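Local coordinates for putative riboflavin biosynthesis protein (Shewanella loihica, PDB 3KY8) that probably acts as a reductase of the RibD C-terminal domain family, reducing 5-amino-6-(5-phosphoribosylamino)uracil in riboflavin biosynthesis, at residues Trp43-Val47 / Phe155-Leu159. Sequence-based numbering, arbitrary orientation.
Sequences WLHSV and FPILL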
ATOM      1  N   TRP A  43      -4.838  10.101 -12.527  1.00 38.88           N
ATOM      2  CA  TRP A  43      -4.057   8.850 -12.502  1.00 38.30           C
ATOM      3  C   TRP A  43      -4.894   7.571 -12.573  1.00 39.62           C
ATOM      4  O   TRP A  43      -4.373   6.540 -12.966  1.00 40.64           O
ATOM      5  CB  TRP A  43      -3.176   8.804 -11.260  1.00 37.40           C
ATOM      6  CG  TRP A  43      -3.936   8.949  -9.990  1.00 36.20           C
ATOM      7  CD1 TRP A  43      -4.331  10.110  -9.397  1.00 31.36           C
ATOM      8  CD2 TRP A  43      -4.414   7.894  -9.168  1.00 39.40           C
ATOM      9  NE1 TRP A  43      -5.021   9.847  -8.248  1.00 35.58           N
ATOM     10  CE2 TRP A  43      -5.099   8.495  -8.081  1.00 32.21           C
ATOM     11  CE3 TRP A  43      -4.325   6.498  -9.233  1.00 30.16           C
ATOM     12  CZ2 TRP A  43      -5.665   7.764  -7.084  1.00 34.73           C
ATOM     13  CZ3 TRP A  43      -4.881   5.770  -8.231  1.00 32.86           C
ATOM     14  CH2 TRP A  43      -5.576   6.393  -7.182  1.00 38.47           C
ATOM     15  N   LEU A  44      -6.169   7.631 -12.180  1.00 40.99           N
ATOM     16  CA  LEU A  44      -7.078   6.519 -12.406  1.00 44.52           C
ATOM     17  C   LEU A  44      -7.115   6.210 -13.892  1.00 48.01           C
ATOM     18  O   LEU A  44      -7.232   5.069 -14.252  1.00 49.31           O
ATOM     19  CB  LEU A  44      -8.485   6.783 -11.882  1.00 43.71           C
ATOM     20  CG  LEU A  44      -8.653   6.866 -10.365  1.00 43.55           C
ATOM     21  CD1 LEU A  44     -10.122   7.092 -10.058  1.00 46.25           C
ATOM     22  CD2 LEU A  44      -8.184   5.618  -9.686  1.00 40.11           C
ATOM     23  N   HIS A  45      -6.942   7.207 -14.758  1.00 52.95           N
ATOM     24  CA  HIS A  45      -6.909   6.960 -16.224  1.00 55.55           C
ATOM     25  C   HIS A  45      -5.551   6.454 -16.742  1.00 54.27           C
ATOM     26  O   HIS A  45      -5.373   6.343 -17.941  1.00 55.20           O
ATOM     27  CB  HIS A  45      -7.357   8.209 -17.020  1.00 56.95           C
ATOM     28  CG  HIS A  45      -8.678   8.768 -16.579  1.00 66.82           C
ATOM     29  ND1 HIS A  45      -9.866   8.071 -16.693  1.00 77.77           N
ATOM     30  CD2 HIS A  45      -8.998   9.958 -16.011  1.00 76.21           C
ATOM     31  CE1 HIS A  45     -10.859   8.804 -16.214  1.00 78.22           C
ATOM     32  NE2 HIS A  45     -10.358   9.954 -15.794  1.00 80.94           N
ATOM     33  N   SER A  46      -4.620   6.111 -15.848  1.00 54.73           N
ATOM     34  CA  SER A  46      -3.310   5.591 -16.241  1.00 54.15           C
ATOM     35  C   SER A  46      -3.427   4.187 -16.814  1.00 55.82           C
ATOM     36  O   SER A  46      -2.546   3.714 -17.528  1.00 58.22           O
ATOM     37  CB  SER A  46      -2.336   5.595 -15.055  1.00 55.43           C
ATOM     38  OG  SER A  46      -2.608   4.609 -14.052  1.00 56.46           O
ATOM     39  N   VAL A  47      -4.519   3.515 -16.484  1.00 54.40           N
ATOM     40  CA  VAL A  47      -4.820   2.183 -16.988  1.00 52.12           C
ATOM     41  C   VAL A  47      -6.038   2.295 -17.922  1.00 49.33           C
ATOM     42  O   VAL A  47      -7.042   2.849 -17.531  1.00 47.26           O
ATOM     43  CB  VAL A  47      -5.081   1.248 -15.790  1.00 49.99           C
ATOM     44  CG1 VAL A  47      -5.917   0.054 -16.178  1.00 49.53           C
ATOM     45  CG2 VAL A  47      -3.731   0.832 -15.185  1.00 51.66           C
ATOM     46  N   PHE A 155      -3.248   0.581  -8.130  1.00 33.84           N
ATOM     47  CA  PHE A 155      -2.803   1.013  -9.446  1.00 33.10           C
ATOM     48  C   PHE A 155      -1.272   1.036  -9.477  1.00 32.32           C
ATOM     49  O   PHE A 155      -0.630   1.456  -8.513  1.00 32.94           O
ATOM     50  CB  PHE A 155      -3.326   2.420  -9.728  1.00 34.90           C
ATOM     51  CG  PHE A 155      -4.746   2.476 -10.186  1.00 31.87           C
ATOM     52  CD1 PHE A 155      -5.773   2.126  -9.353  1.00 34.30           C
ATOM     53  CD2 PHE A 155      -5.052   2.905 -11.461  1.00 35.49           C
ATOM     54  CE1 PHE A 155      -7.029   2.183  -9.771  1.00 30.33           C
ATOM     55  CE2 PHE A 155      -6.342   2.950 -11.886  1.00 31.40           C
ATOM     56  CZ  PHE A 155      -7.323   2.592 -11.051  1.00 33.35           C
ATOM     57  N   PRO A 156      -0.670   0.619 -10.599  1.00 33.19           N
ATOM     58  CA  PRO A 156       0.761   0.458 -10.695  1.00 31.80           C
ATOM     59  C   PRO A 156       1.479   1.789 -10.920  1.00 31.88           C
ATOM     60  O   PRO A 156       2.311   1.921 -11.860  1.00 33.07           O
ATOM     61  CB  PRO A 156       0.888  -0.441 -11.897  1.00 30.71           C
ATOM     62  CG  PRO A 156      -0.110   0.022 -12.752  1.00 33.02           C
ATOM     63  CD  PRO A 156      -1.301   0.311 -11.886  1.00 34.84           C
ATOM     64  N   ILE A 157       1.180   2.768 -10.059  1.00 29.78           N
ATOM     65  CA  ILE A 157       1.764   4.101 -10.197  1.00 29.92           C
ATOM     66  C   ILE A 157       2.246   4.587  -8.830  1.00 28.98           C
ATOM     67  O   ILE A 157       1.570   4.373  -7.844  1.00 28.60           O
ATOM     68  CB  ILE A 157       0.764   5.076 -10.889  1.00 29.77           C
ATOM     69  CG1 ILE A 157       1.447   6.420 -11.226  1.00 32.02           C
ATOM     70  CG2 ILE A 157      -0.476   5.261 -10.070  1.00 31.93           C
ATOM     71  CD1 ILE A 157       0.655   7.344 -12.163  1.00 28.10           C
ATOM     72  N   LEU A 158       3.459   5.131  -8.765  1.00 30.30           N
ATOM     73  CA  LEU A 158       3.940   5.853  -7.571  1.00 29.86           C
ATOM     74  C   LEU A 158       3.611   7.335  -7.763  1.00 30.16           C
ATOM     75  O   LEU A 158       4.166   8.005  -8.645  1.00 29.69           O
ATOM     76  CB  LEU A 158       5.445   5.669  -7.351  1.00 29.05           C
ATOM     77  CG  LEU A 158       5.880   4.230  -6.963  1.00 30.91           C
ATOM     78  CD1 LEU A 158       7.369   4.082  -7.025  1.00 24.17           C
ATOM     79  CD2 LEU A 158       5.322   3.709  -5.611  1.00 25.34           C
ATOM     80  N   LEU A 159       2.701   7.848  -6.954  1.00 28.68           N
ATOM     81  CA  LEU A 159       2.345   9.271  -7.017  1.00 30.61           C
ATOM     82  C   LEU A 159       3.343  10.155  -6.300  1.00 31.08           C
ATOM     83  O   LEU A 159       3.547  11.292  -6.715  1.00 31.06           O
ATOM     84  CB  LEU A 159       0.946   9.542  -6.465  1.00 30.66           C
ATOM     85  CG  LEU A 159      -0.226   8.952  -7.266  1.00 27.69           C
ATOM     86  CD1 LEU A 159      -1.534   9.359  -6.615  1.00 29.26           C
ATOM     87  CD2 LEU A 159      -0.259   9.342  -8.716  1.00 30.83           C
TER
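The indole of Trp43 stands edge-on over the face of Phe155 in a T-shaped pair, with planes at 82° and its six-membered ring centred 5.3 Å from the phenyl ring; CZ3 comes down on Phe155 CG. Over one indole face lies Leu159, whose CD1 sits 3.9 Å from the centroid of the Trp43 five-membered ring, almost on the normal, a CH-pi contact that suits the forked end of a leucine, since CD2 can reach Trp43 CB. Leu44 CD2 lies over the opposite face near the rim and also makes a CH-pi contact over the Phe155 face that Trp43 meets, filling the angle between the rings. At the phenyl edge, Ser46 OG is in plane, 3.9 Å from Phe155 CD2; Trp43 O takes the turn-closing bond from Ser46 N and a second from this hydroxyl (OG to O 2.8 Å), and a serine is small enough to do this while bordering the ring. The contact lays the loop following strand 21-29 on the end of strand 149-158, where Pro156 centres an inverse gamma turn and Ile157 and Leu158 continue the sheet antiparallel into the second subunit. With CG between backbone N and carbonyl carbon (chi1 56°), Trp43 carries CE3 to Ile157 CG2, 4.1 Å away. Were Trp43 an alanine, a gap would probably open between Phe155 and Leu159, depriving both of their aromatic partner. Beyond Ser46, Val47 CG2 rests 4.1 Å from Pro156 CD, two compact apolar groups crossing at about a right angle.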